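Local coordinates for protein sialidase B (Streptococcus pneumoniae serotype 4, PDB 4XJW) that catalyses the hydrolysis of alpha-(2->3), alpha-(2->6) and alpha-(2->8) glycosidic linkages that hold terminal sialic acids in oligosaccharides, glycoproteins and glycolipids, at residues Lys437-Phe442 and Thr477-Asp482; Ser491-Pro496 and Ala526-Arg531; Met36-Asp41 and Ile66-Ser71. The protein carries 1 engineered substitution. All blocks are in the same frame, centred on the assembly; numbering follows the deposited sequence.

Contact 1: residues Lys437-Phe442 and Thr477-Asp482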
ATOM      1  N   LYS A 437     -11.745  -2.218 -20.483  1.00 15.38           N
ATOM      2  CA  LYS A 437     -13.055  -2.751 -20.845  1.00 17.04           C
ATOM      3  C   LYS A 437     -13.676  -3.413 -19.628  1.00 16.98           C
ATOM      4  O   LYS A 437     -12.979  -4.045 -18.835  1.00 13.53           O
ATOM      5  CB  LYS A 437     -12.930  -3.765 -21.976  1.00 21.00           C
ATOM      6  CG  LYS A 437     -12.414  -3.167 -23.264  1.00 30.95           C
ATOM      7  CD  LYS A 437     -12.314  -4.211 -24.359  1.00 38.31           C
ATOM      8  CE  LYS A 437     -11.802  -3.590 -25.643  1.00 40.02           C
ATOM      9  NZ  LYS A 437     -12.525  -4.127 -26.827  1.00 44.80           N
ATOM     10  N   LEU A 438     -14.988  -3.271 -19.468  1.00 13.21           N
ATOM     11  CA  LEU A 438     -15.670  -3.965 -18.378  1.00 16.78           C
ATOM     12  C   LEU A 438     -15.802  -5.460 -18.663  1.00 16.20           C
ATOM     13  O   LEU A 438     -16.094  -5.857 -19.785  1.00 18.60           O
ATOM     14  CB  LEU A 438     -17.056  -3.372 -18.134  1.00 14.74           C
ATOM     15  CG  LEU A 438     -17.055  -1.921 -17.650  1.00 13.59           C
ATOM     16  CD1 LEU A 438     -18.481  -1.378 -17.427  1.00 16.59           C
ATOM     17  CD2 LEU A 438     -16.212  -1.746 -16.395  1.00 17.39           C
ATOM     18  N   LEU A 439     -15.574  -6.284 -17.645  1.00 13.74           N
ATOM     19  CA  LEU A 439     -15.866  -7.705 -17.755  1.00 17.42           C
ATOM     20  C   LEU A 439     -17.370  -7.912 -17.678  1.00 17.53           C
ATOM     21  O   LEU A 439     -18.075  -7.112 -17.063  1.00 21.52           O
ATOM     22  CB  LEU A 439     -15.162  -8.508 -16.652  1.00 14.99           C
ATOM     23  CG  LEU A 439     -13.637  -8.679 -16.755  1.00 24.63           C
ATOM     24  CD1 LEU A 439     -13.200 -10.021 -16.197  1.00 19.27           C
ATOM     25  CD2 LEU A 439     -13.149  -8.503 -18.174  1.00 26.32           C
ATOM     26  N   PRO A 440     -17.874  -8.991 -18.302  1.00 18.28           N
ATOM     27  CA  PRO A 440     -19.302  -9.289 -18.162  1.00 19.66           C
ATOM     28  C   PRO A 440     -19.643  -9.674 -16.725  1.00 19.84           C
ATOM     29  O   PRO A 440     -18.752 -10.050 -15.961  1.00 19.38           O
ATOM     30  CB  PRO A 440     -19.487 -10.501 -19.073  1.00 20.43           C
ATOM     31  CG  PRO A 440     -18.152 -11.168 -19.089  1.00 23.98           C
ATOM     32  CD  PRO A 440     -17.160 -10.043 -19.045  1.00 21.16           C
ATOM     33  N   PRO A 441     -20.928  -9.584 -16.351  1.00 19.31           N
ATOM     34  CA  PRO A 441     -21.345 -10.103 -15.046  1.00 19.46           C
ATOM     35  C   PRO A 441     -21.321 -11.628 -15.063  1.00 17.35           C
ATOM     36  O   PRO A 441     -21.606 -12.225 -16.102  1.00 19.68           O
ATOM     37  CB  PRO A 441     -22.784  -9.588 -14.910  1.00 21.15           C
ATOM     38  CG  PRO A 441     -23.248  -9.399 -16.306  1.00 21.98           C
ATOM     39  CD  PRO A 441     -22.047  -8.991 -17.105  1.00 23.93           C
ATOM     40  N   PHE A 442     -20.968 -12.243 -13.938  1.00 16.69           N
ATOM     41  CA  PHE A 442     -20.842 -13.696 -13.882  1.00 20.40           C
ATOM     42  C   PHE A 442     -21.898 -14.374 -13.005  1.00 21.22           C
ATOM     43  O   PHE A 442     -22.050 -15.596 -13.047  1.00 21.78           O
ATOM     44  CB  PHE A 442     -19.442 -14.089 -13.410  1.00 20.55           C
ATOM     45  CG  PHE A 442     -18.355 -13.705 -14.368  1.00 19.01           C
ATOM     46  CD1 PHE A 442     -18.007 -14.545 -15.415  1.00 18.82           C
ATOM     47  CD2 PHE A 442     -17.687 -12.495 -14.229  1.00 18.45           C
ATOM     48  CE1 PHE A 442     -17.005 -14.184 -16.309  1.00 22.09           C
ATOM     49  CE2 PHE A 442     -16.685 -12.132 -15.103  1.00 21.37           C
ATOM     50  CZ  PHE A 442     -16.348 -12.975 -16.153  1.00 15.19           C
ATOM     51  N   THR A 477     -14.731 -17.066  -6.777  1.00 13.60           N
ATOM     52  CA  THR A 477     -15.218 -17.123  -8.140  1.00 10.90           C
ATOM     53  C   THR A 477     -14.028 -16.944  -9.063  1.00 13.99           C
ATOM     54  O   THR A 477     -13.545 -15.819  -9.269  1.00 14.46           O
ATOM     55  CB  THR A 477     -16.294 -16.063  -8.437  1.00 13.19           C
ATOM     56  OG1 THR A 477     -17.278 -16.054  -7.391  1.00 19.91           O
ATOM     57  CG2 THR A 477     -16.977 -16.364  -9.764  1.00 21.22           C
ATOM     58  N   TYR A 478     -13.538 -18.056  -9.600  1.00 15.09           N
ATOM     59  CA  TYR A 478     -12.418 -17.995 -10.533  1.00 10.97           C
ATOM     60  C   TYR A 478     -12.880 -17.555 -11.914  1.00 13.78           C
ATOM     61  O   TYR A 478     -13.828 -18.114 -12.475  1.00 14.45           O
ATOM     62  CB  TYR A 478     -11.709 -19.347 -10.604  1.00 12.01           C
ATOM     63  CG  TYR A 478     -11.164 -19.825  -9.265  1.00 11.52           C
ATOM     64  CD1 TYR A 478     -11.941 -20.604  -8.408  1.00 12.29           C
ATOM     65  CD2 TYR A 478      -9.870 -19.512  -8.869  1.00 12.72           C
ATOM     66  CE1 TYR A 478     -11.441 -21.043  -7.177  1.00 12.32           C
ATOM     67  CE2 TYR A 478      -9.360 -19.951  -7.665  1.00 10.19           C
ATOM     68  CZ  TYR A 478     -10.143 -20.719  -6.824  1.00 10.23           C
ATOM     69  OH  TYR A 478      -9.606 -21.144  -5.633  1.00 10.82           O
ATOM     70  N   LEU A 479     -12.221 -16.543 -12.462  1.00 12.44           N
ATOM     71  CA  LEU A 479     -12.532 -16.092 -13.807  1.00 14.58           C
ATOM     72  C   LEU A 479     -11.510 -16.685 -14.770  1.00 11.55           C
ATOM     73  O   LEU A 479     -10.297 -16.458 -14.635  1.00 12.24           O
ATOM     74  CB  LEU A 479     -12.546 -14.563 -13.873  1.00 12.78           C
ATOM     75  CG  LEU A 479     -13.436 -13.887 -12.829  1.00 17.29           C
ATOM     76  CD1 LEU A 479     -13.502 -12.394 -13.081  1.00 16.14           C
ATOM     77  CD2 LEU A 479     -14.838 -14.499 -12.845  1.00 15.68           C
ATOM     78  N   ILE A 480     -12.000 -17.453 -15.741  1.00 12.35           N
ATOM     79  CA  ILE A 480     -11.145 -18.209 -16.640  1.00 11.59           C
ATOM     80  C   ILE A 480     -11.305 -17.726 -18.071  1.00 15.76           C
ATOM     81  O   ILE A 480     -12.433 -17.557 -18.552  1.00 15.93           O
ATOM     82  CB  ILE A 480     -11.479 -19.707 -16.555  1.00 14.64           C
ATOM     83  CG1 ILE A 480     -11.310 -20.217 -15.125  1.00 14.36           C
ATOM     84  CG2 ILE A 480     -10.590 -20.525 -17.489  1.00 15.89           C
ATOM     85  CD1 ILE A 480     -11.706 -21.677 -14.944  1.00 18.42           C
ATOM     86  N   SER A 481     -10.174 -17.496 -18.746  1.00 13.22           N
ATOM     87  CA  SER A 481     -10.157 -17.202 -20.182  1.00 14.14           C
ATOM     88  C   SER A 481      -9.152 -18.077 -20.898  1.00 16.50           C
ATOM     89  O   SER A 481      -8.004 -18.216 -20.460  1.00 15.08           O
ATOM     90  CB  SER A 481      -9.821 -15.732 -20.456  1.00 15.81           C
ATOM     91  OG  SER A 481      -9.687 -15.513 -21.860  1.00 15.19           O
ATOM     92  N   ASP A 482      -9.578 -18.643 -22.019  1.00 15.74           N
ATOM     93  CA  ASP A 482      -8.696 -19.433 -22.857  1.00 17.98           C
ATOM     94  C   ASP A 482      -8.370 -18.705 -24.159  1.00 19.33           C
ATOM     95  O   ASP A 482      -7.729 -19.265 -25.049  1.00 19.39           O
ATOM     96  CB  ASP A 482      -9.344 -20.792 -23.148  1.00 19.18           C
ATOM     97  CG  ASP A 482      -9.481 -21.651 -21.908  1.00 19.70           C
ATOM     98  OD1 ASP A 482      -8.542 -21.665 -21.093  1.00 19.12           O
ATOM     99  OD2 ASP A 482     -10.528 -22.314 -21.747  1.00 23.05           O
TER

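Contact 2: residues Ser491-Pro496 and Ala526-Arg531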
ATOM      1  N   SER A 491     -15.715 -20.207 -12.608  1.00 13.84           N
ATOM      2  CA  SER A 491     -15.743 -21.475 -11.902  1.00 13.63           C
ATOM      3  C   SER A 491     -15.912 -21.140 -10.428  1.00 14.16           C
ATOM      4  O   SER A 491     -15.037 -20.528  -9.813  1.00 14.32           O
ATOM      5  CB  SER A 491     -14.460 -22.269 -12.150  1.00 13.20           C
ATOM      6  OG  SER A 491     -14.523 -23.521 -11.496  1.00 18.35           O
ATOM      7  N   SER A 492     -17.057 -21.501  -9.857  1.00 15.90           N
ATOM      8  CA  SER A 492     -17.341 -21.177  -8.460  1.00 18.74           C
ATOM      9  C   SER A 492     -16.866 -22.280  -7.519  1.00 18.00           C
ATOM     10  O   SER A 492     -16.979 -23.469  -7.823  1.00 21.13           O
ATOM     11  CB  SER A 492     -18.837 -20.917  -8.245  1.00 17.75           C
ATOM     12  OG  SER A 492     -19.303 -19.835  -9.021  1.00 21.17           O
ATOM     13  N   ALA A 493     -16.332 -21.870  -6.376  1.00 15.12           N
ATOM     14  CA  ALA A 493     -15.903 -22.792  -5.342  1.00 15.95           C
ATOM     15  C   ALA A 493     -16.443 -22.313  -4.001  1.00 19.32           C
ATOM     16  O   ALA A 493     -16.041 -21.269  -3.492  1.00 16.88           O
ATOM     17  CB  ALA A 493     -14.395 -22.879  -5.304  1.00 17.89           C
ATOM     18  N   SER A 494     -17.383 -23.061  -3.434  1.00 17.74           N
ATOM     19  CA  SER A 494     -17.995 -22.666  -2.167  1.00 18.68           C
ATOM     20  C   SER A 494     -16.972 -22.626  -1.046  1.00 17.17           C
ATOM     21  O   SER A 494     -16.072 -23.460  -0.997  1.00 19.45           O
ATOM     22  CB  SER A 494     -19.104 -23.650  -1.804  1.00 22.31           C
ATOM     23  OG  SER A 494     -20.328 -23.252  -2.379  1.00 32.60           O
ATOM     24  N   ILE A 495     -17.113 -21.657  -0.147  1.00 18.84           N
ATOM     25  CA  ILE A 495     -16.251 -21.577   1.022  1.00 18.03           C
ATOM     26  C   ILE A 495     -17.100 -21.446   2.284  1.00 21.03           C
ATOM     27  O   ILE A 495     -18.160 -20.807   2.263  1.00 22.05           O
ATOM     28  CB  ILE A 495     -15.196 -20.428   0.903  1.00 17.88           C
ATOM     29  CG1 ILE A 495     -15.879 -19.066   0.742  1.00 19.76           C
ATOM     30  CG2 ILE A 495     -14.237 -20.690  -0.253  1.00 19.02           C
ATOM     31  CD1 ILE A 495     -14.892 -17.906   0.573  1.00 21.68           C
ATOM     32  N   PRO A 496     -16.644 -22.055   3.392  1.00 20.45           N
ATOM     33  CA  PRO A 496     -17.462 -22.095   4.618  1.00 27.50           C
ATOM     34  C   PRO A 496     -17.616 -20.721   5.279  1.00 24.48           C
ATOM     35  O   PRO A 496     -17.578 -20.629   6.509  1.00 32.52           O
ATOM     36  CB  PRO A 496     -16.665 -23.030   5.542  1.00 32.70           C
ATOM     37  CG  PRO A 496     -15.680 -23.751   4.650  1.00 32.94           C
ATOM     38  CD  PRO A 496     -15.380 -22.796   3.543  1.00 26.00           C
ATOM     39  N   ALA A 526      -6.486 -20.527   4.564  1.00 10.40           N
ATOM     40  CA  ALA A 526      -7.150 -21.714   4.039  1.00 11.83           C
ATOM     41  C   ALA A 526      -6.588 -22.056   2.677  1.00 15.26           C
ATOM     42  O   ALA A 526      -5.867 -21.256   2.076  1.00 13.85           O
ATOM     43  CB  ALA A 526      -8.654 -21.495   3.939  1.00 15.02           C
ATOM     44  N   TYR A 527      -6.921 -23.243   2.188  1.00 15.23           N
ATOM     45  CA  TYR A 527      -6.565 -23.608   0.825  1.00 13.38           C
ATOM     46  C   TYR A 527      -7.525 -24.609   0.223  1.00 14.70           C
ATOM     47  O   TYR A 527      -8.242 -25.311   0.942  1.00 17.43           O
ATOM     48  CB  TYR A 527      -5.109 -24.092   0.730  1.00 14.08           C
ATOM     49  CG  TYR A 527      -4.804 -25.381   1.458  1.00 15.46           C
ATOM     50  CD1 TYR A 527      -4.942 -26.604   0.821  1.00 14.82           C
ATOM     51  CD2 TYR A 527      -4.361 -25.367   2.775  1.00 17.71           C
ATOM     52  CE1 TYR A 527      -4.658 -27.780   1.472  1.00 16.78           C
ATOM     53  CE2 TYR A 527      -4.067 -26.535   3.441  1.00 18.74           C
ATOM     54  CZ  TYR A 527      -4.221 -27.745   2.775  1.00 18.96           C
ATOM     55  OH  TYR A 527      -3.934 -28.923   3.423  1.00 22.73           O
ATOM     56  N   MET A 528      -7.567 -24.626  -1.102  1.00 13.73           N
ATOM     57  CA  MET A 528      -8.303 -25.619  -1.864  1.00 13.64           C
ATOM     58  C   MET A 528      -7.459 -25.965  -3.077  1.00 14.40           C
ATOM     59  O   MET A 528      -6.530 -25.229  -3.425  1.00 14.06           O
ATOM     60  CB  MET A 528      -9.672 -25.096  -2.306  1.00 14.31           C
ATOM     61  CG  MET A 528      -9.646 -23.797  -3.102  1.00 14.46           C
ATOM     62  SD  MET A 528     -11.240 -23.338  -3.833  1.00 13.24           S
ATOM     63  CE  MET A 528     -12.192 -22.960  -2.363  1.00 11.22           C
ATOM     64  N   THR A 529      -7.790 -27.071  -3.733  1.00 12.65           N
ATOM     65  CA  THR A 529      -6.997 -27.570  -4.854  1.00 12.84           C
ATOM     66  C   THR A 529      -7.877 -27.925  -6.039  1.00 15.87           C
ATOM     67  O   THR A 529      -8.969 -28.495  -5.868  1.00 16.45           O
ATOM     68  CB  THR A 529      -6.210 -28.824  -4.445  1.00 12.87           C
ATOM     69  OG1 THR A 529      -5.430 -28.548  -3.275  1.00 14.23           O
ATOM     70  CG2 THR A 529      -5.291 -29.314  -5.577  1.00 16.54           C
ATOM     71  N   SER A 530      -7.397 -27.591  -7.236  1.00 12.73           N
ATOM     72  CA  SER A 530      -8.006 -28.061  -8.475  1.00 12.92           C
ATOM     73  C   SER A 530      -7.018 -28.995  -9.165  1.00 15.58           C
ATOM     74  O   SER A 530      -5.815 -28.752  -9.138  1.00 14.24           O
ATOM     75  CB  SER A 530      -8.340 -26.889  -9.399  1.00 13.73           C
ATOM     76  OG  SER A 530      -8.803 -27.346 -10.662  1.00 14.30           O
ATOM     77  N   ARG A 531      -7.530 -30.055  -9.783  1.00 14.98           N
ATOM     78  CA  ARG A 531      -6.690 -31.011 -10.504  1.00 16.90           C
ATOM     79  C   ARG A 531      -7.134 -31.127 -11.955  1.00 19.90           C
ATOM     80  O   ARG A 531      -6.812 -32.105 -12.644  1.00 18.45           O
ATOM     81  CB  ARG A 531      -6.733 -32.373  -9.811  1.00 19.83           C
ATOM     82  CG  ARG A 531      -6.174 -32.343  -8.403  1.00 22.56           C
ATOM     83  CD  ARG A 531      -6.266 -33.683  -7.703  1.00 28.83           C
ATOM     84  NE  ARG A 531      -5.605 -33.631  -6.401  1.00 30.95           N
ATOM     85  CZ  ARG A 531      -4.288 -33.707  -6.236  1.00 31.12           C
ATOM     86  NH1 ARG A 531      -3.489 -33.835  -7.288  1.00 33.80           N
ATOM     87  NH2 ARG A 531      -3.762 -33.641  -5.020  1.00 36.13           N
TER

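Contact 3: residues Met36-Asp41 and Ile66-Ser71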
ATOM      1  N   MET A  36      21.621  10.872  12.999  1.00 15.15           N
ATOM      2  CA  MET A  36      21.851   9.721  13.865  1.00 18.32           C
ATOM      3  C   MET A  36      21.743   8.432  13.070  1.00 19.04           C
ATOM      4  O   MET A  36      20.705   8.156  12.473  1.00 20.76           O
ATOM      5  CB  MET A  36      20.817   9.682  14.987  1.00 20.67           C
ATOM      6  CG  MET A  36      21.331  10.107  16.337  1.00 30.01           C
ATOM      7  SD  MET A  36      20.167   9.658  17.638  1.00 31.38           S
ATOM      8  CE  MET A  36      19.949   7.930  17.259  1.00 24.11           C
ATOM      9  N   LYS A  37      22.815   7.651  13.050  1.00 15.73           N
ATOM     10  CA  LYS A  37      22.758   6.298  12.515  1.00 14.15           C
ATOM     11  C   LYS A  37      22.680   5.334  13.687  1.00 17.59           C
ATOM     12  O   LYS A  37      23.576   5.307  14.540  1.00 19.09           O
ATOM     13  CB  LYS A  37      23.964   6.013  11.621  1.00 17.70           C
ATOM     14  CG  LYS A  37      23.817   6.653  10.246  1.00 22.86           C
ATOM     15  CD  LYS A  37      25.106   6.640   9.449  1.00 29.95           C
ATOM     16  CE  LYS A  37      24.853   7.124   8.023  1.00 27.55           C
ATOM     17  NZ  LYS A  37      23.889   6.230   7.290  1.00 23.09           N
ATOM     18  N   PHE A  38      21.595   4.565  13.761  1.00 13.41           N
ATOM     19  CA  PHE A  38      21.366   3.737  14.941  1.00 14.76           C
ATOM     20  C   PHE A  38      20.691   2.410  14.629  1.00 14.95           C
ATOM     21  O   PHE A  38      19.991   2.259  13.615  1.00 15.40           O
ATOM     22  CB  PHE A  38      20.540   4.505  15.983  1.00 14.05           C
ATOM     23  CG  PHE A  38      19.075   4.623  15.639  1.00 13.38           C
ATOM     24  CD1 PHE A  38      18.623   5.652  14.823  1.00 16.33           C
ATOM     25  CD2 PHE A  38      18.154   3.706  16.134  1.00 12.99           C
ATOM     26  CE1 PHE A  38      17.279   5.764  14.511  1.00 18.12           C
ATOM     27  CE2 PHE A  38      16.815   3.812  15.815  1.00 16.79           C
ATOM     28  CZ  PHE A  38      16.380   4.844  14.999  1.00 15.64           C
ATOM     29  N   LYS A  39      20.901   1.450  15.521  1.00 14.15           N
ATOM     30  CA  LYS A  39      20.297   0.139  15.411  1.00 13.92           C
ATOM     31  C   LYS A  39      19.481  -0.114  16.654  1.00 15.42           C
ATOM     32  O   LYS A  39      19.869   0.292  17.757  1.00 16.78           O
ATOM     33  CB  LYS A  39      21.361  -0.948  15.292  1.00 15.88           C
ATOM     34  CG  LYS A  39      22.320  -0.765  14.131  1.00 18.38           C
ATOM     35  CD  LYS A  39      23.422  -1.802  14.175  1.00 21.98           C
ATOM     36  CE  LYS A  39      24.287  -1.712  12.933  1.00 28.84           C
ATOM     37  NZ  LYS A  39      25.444  -2.639  13.004  1.00 33.04           N
ATOM     38  N   ALA A  40      18.344  -0.781  16.483  1.00 15.35           N
ATOM     39  CA  ALA A  40      17.518  -1.189  17.609  1.00 13.83           C
ATOM     40  C   ALA A  40      16.696  -2.390  17.193  1.00 16.85           C
ATOM     41  O   ALA A  40      15.591  -2.245  16.668  1.00 17.08           O
ATOM     42  CB  ALA A  40      16.599  -0.047  18.056  1.00 16.00           C
ATOM     43  N   ASP A  41      17.235  -3.579  17.427  1.00 18.07           N
ATOM     44  CA  ASP A  41      16.547  -4.798  17.033  1.00 18.10           C
ATOM     45  C   ASP A  41      15.837  -5.463  18.207  1.00 19.35           C
ATOM     46  O   ASP A  41      15.087  -6.424  18.024  1.00 26.26           O
ATOM     47  CB  ASP A  41      17.498  -5.771  16.331  1.00 23.12           C
ATOM     48  CG  ASP A  41      18.666  -6.192  17.203  1.00 29.95           C
ATOM     49  OD1 ASP A  41      18.979  -5.476  18.176  1.00 30.34           O
ATOM     50  OD2 ASP A  41      19.280  -7.236  16.897  1.00 32.50           O
ATOM     51  N   ILE A  66      14.460  12.858  21.069  1.00 11.45           N
ATOM     52  CA  ILE A  66      14.116  12.038  19.915  1.00 11.08           C
ATOM     53  C   ILE A  66      13.826  10.644  20.466  1.00 13.79           C
ATOM     54  O   ILE A  66      14.695  10.022  21.080  1.00 13.60           O
ATOM     55  CB  ILE A  66      15.264  11.979  18.890  1.00 10.05           C
ATOM     56  CG1 ILE A  66      15.540  13.365  18.308  1.00 11.51           C
ATOM     57  CG2 ILE A  66      14.929  10.988  17.781  1.00 13.65           C
ATOM     58  CD1 ILE A  66      16.886  13.467  17.557  1.00 13.16           C
ATOM     59  N   PHE A  67      12.604  10.157  20.275  1.00 11.83           N
ATOM     60  CA  PHE A  67      12.226   8.858  20.841  1.00 12.15           C
ATOM     61  C   PHE A  67      11.713   7.888  19.783  1.00  9.97           C
ATOM     62  O   PHE A  67      11.397   8.286  18.650  1.00 10.18           O
ATOM     63  CB  PHE A  67      11.175   9.015  21.953  1.00 13.93           C
ATOM     64  CG  PHE A  67       9.830   9.492  21.459  1.00 15.70           C
ATOM     65  CD1 PHE A  67       8.855   8.580  21.062  1.00 13.97           C
ATOM     66  CD2 PHE A  67       9.546  10.853  21.380  1.00 11.42           C
ATOM     67  CE1 PHE A  67       7.626   9.015  20.590  1.00 12.09           C
ATOM     68  CE2 PHE A  67       8.312  11.299  20.923  1.00 13.50           C
ATOM     69  CZ  PHE A  67       7.349  10.371  20.517  1.00 13.60           C
ATOM     70  N   MET A  68      11.641   6.615  20.163  1.00  9.34           N
ATOM     71  CA  MET A  68      11.019   5.591  19.336  1.00 10.59           C
ATOM     72  C   MET A  68      10.174   4.665  20.196  1.00 12.57           C
ATOM     73  O   MET A  68      10.271   4.663  21.434  1.00 13.61           O
ATOM     74  CB  MET A  68      12.058   4.760  18.586  1.00 12.58           C
ATOM     75  CG  MET A  68      12.988   3.978  19.502  1.00 12.07           C
ATOM     76  SD  MET A  68      14.125   2.895  18.606  1.00 14.54           S
ATOM     77  CE  MET A  68      13.054   1.535  18.158  1.00 15.71           C
ATOM     78  N   ARG A  69       9.349   3.872  19.530  1.00 11.74           N
ATOM     79  CA  ARG A  69       8.527   2.868  20.195  1.00 10.69           C
ATOM     80  C   ARG A  69       8.797   1.521  19.561  1.00 10.94           C
ATOM     81  O   ARG A  69       9.285   1.450  18.424  1.00 13.01           O
ATOM     82  CB  ARG A  69       7.037   3.202  20.072  1.00 11.36           C
ATOM     83  CG  ARG A  69       6.607   4.464  20.797  1.00 16.07           C
ATOM     84  CD  ARG A  69       5.088   4.615  20.774  1.00 19.16           C
ATOM     85  NE  ARG A  69       4.650   5.859  21.404  1.00 21.79           N
ATOM     86  CZ  ARG A  69       4.377   5.992  22.702  1.00 18.76           C
ATOM     87  NH1 ARG A  69       4.498   4.959  23.527  1.00 17.45           N
ATOM     88  NH2 ARG A  69       3.995   7.169  23.182  1.00 25.00           N
ATOM     89  N   ASP A  70       8.484   0.450  20.282  1.00 15.08           N
ATOM     90  CA  ASP A  70       8.740  -0.881  19.746  1.00 13.16           C
ATOM     91  C   ASP A  70       7.772  -1.271  18.617  1.00 12.62           C
ATOM     92  O   ASP A  70       7.853  -2.371  18.078  1.00 14.00           O
ATOM     93  CB  ASP A  70       8.800  -1.944  20.852  1.00 14.66           C
ATOM     94  CG  ASP A  70       7.464  -2.171  21.534  1.00 18.35           C
ATOM     95  OD1 ASP A  70       6.477  -1.507  21.166  1.00 17.58           O
ATOM     96  OD2 ASP A  70       7.419  -3.015  22.455  1.00 23.31           O
ATOM     97  N   SER A  71       6.874  -0.351  18.269  1.00 10.84           N
ATOM     98  CA  SER A  71       5.981  -0.490  17.122  1.00 12.48           C
ATOM     99  C   SER A  71       6.676  -0.006  15.862  1.00 12.45           C
ATOM    100  O   SER A  71       6.188  -0.233  14.758  1.00 13.46           O
ATOM    101  CB  SER A  71       4.754   0.386  17.325  1.00 15.00           C
ATOM    102  OG  SER A  71       5.148   1.750  17.385  1.00 13.70           O
TER

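Contact 1: residues Lys437-Phe442 and Thr477-Asp482
Phe442 and Leu479 mark the closest approach of the two backbones, with 8.6 Å between their CA atoms. That is too far for main-chain pairing, so the residues meet through side chains alone. Segment 437-442 leaves a short strand, 437-438, and runs on through Pro440 and Pro441 as an extended loop, whereas 477-482 is regular strand as far as Ser481. Beyond the end of the short strand Leu439 and Phe442 both direct their CB atoms at the facing strand, which answers with Leu479.

Leu479 does the bridging, and its two methyl groups divide the work. CD2 sits almost exactly over the middle of the Phe442 ring, 3.7 Å from the centroid and only 9° from the ring normal, and all six ring carbons lie at nearly equal distances from it. This is a CH-pi contact of the face-on kind. CD1 drops off toward one side of the ring, 3.8 Å from Phe442 CE2, and there also meets Leu439 CD1 at 3.9 Å. Phe442 holds CG beside its backbone N and anti to the carbonyl carbon (chi1 -65°), which swings the ring off the loop and presents a face to the leucine.

Trp488 touches both Leu439 and Phe442, and Ile421 from strand 420-426 packs on both leucines. The same tryptophan belongs to the BNR repeat that begins at Leu479. In its turn Ser481 OG is hydrogen-bonded to Asp483 N, Gly485 N and Thr487 O, the arrangement expected of an Asp-box, Ser-x-Asp-x-Gly-x-Thr-Trp. An apolar seam between the loop that follows the outer strand of one blade and the Asp-box hairpin of the next fits the six-bladed beta-propeller of sialidases.

Contact 2: residues Ser491-Pro496 and Ala526-Arg531
Met528 and Ala493 meet almost head-on: each points its CB at the opposing segment, and the thioether of Met528 settles on the alanine methyl. The sulfur SD lies 3.5 Å from Ala493 CB, and the methionine methyl CE is scarcely farther from it, at 3.7 Å. Both atoms of the methionine tip therefore rest on one small group; the CA atoms of Ala493 and Met528 are 8.8 Å apart.

The approach of Ile495 is quite different. Its side chain runs at about a right angle to that of Met528, and the branch that touches is the methyl CG2, 3.7 Å from Met528 CE. The bend at the end of the methionine (chi3 68°) carries CE across to that branch while SD stays on the alanine. More loosely, CE also passes the main-chain carbonyl of Ser494. The contact is apolar packing, one methionine side chain bent over two aliphatic neighbours.

It joins the outer strand of one propeller blade to the third strand of the next: strand 489-494 is the outermost of its sheet, while strand 526-530 lies between 513-518 and 541-542. Met528 reaches beyond the edge strand to Leu476 and Tyr478 of strand 475-481; Ala493 is also covered by Trp537, in the BNR repeat that begins at Met528, and Ile495 packs on Phe518 of strand 513-518.

Contact 3: residues Met36-Asp41 and Ile66-Ser71
A first torsion of 63° sets Met68 CG between the backbone N and the carbonyl carbon, lifting the chain toward the facing strand, and a bend at chi3 (-77°) then brings its methyl CE up to Ala40. Phe38 adopts the same kind of first torsion (chi1 75°), which carries CE2 to the sulfur. The two side chains pass alongside each other, pointing in opposite senses.

Their meeting is a Met-aromatic contact. Met68 SD stands 4.0 Å from Phe38 CE2 and 5.2 Å from the ring centroid, approaching obliquely. The sulfur touches Ala40 as well: Ala40 CB is 3.9 Å from Met68 SD and just as far from Met68 CE, the alanine methyl touching both atoms.

Leu49 packs on the Phe38 ring, and Leu95 on both Phe38 and Met68. Met68 also touches Tyr611, while Asp70 O accepts a hydrogen bond from Ser610 OG, and thus a loop of the later, propeller part of the chain comes close here. Strands 32-39 and 63-69 belong to different antiparallel sheets; apolar packing between two such sheets is the interior of the concanavalin-like beta-sandwich of the sialidase N-terminal domain.

How the contacts relate
From the N terminus, contact 3 comes first, closing a loop of 24 residues between two sheets of the N-terminal sandwich. Contacts 1 and 2 follow much later, spanning 34 and 29 intervening residues. All three are in series, so none encloses or crosses another. Contacts 1 and 2 repeat one theme, each joining the fourth strand of one propeller blade, or the loop just after it, to the third strand of the next; their centres are 17 Å apart. They touch through adjacent strands 475-481 and 489-494, where Tyr478 O and Ser491 N probably form a hydrogen bond. Contact 3 is remote, its centre 48 Å from that of contact 1.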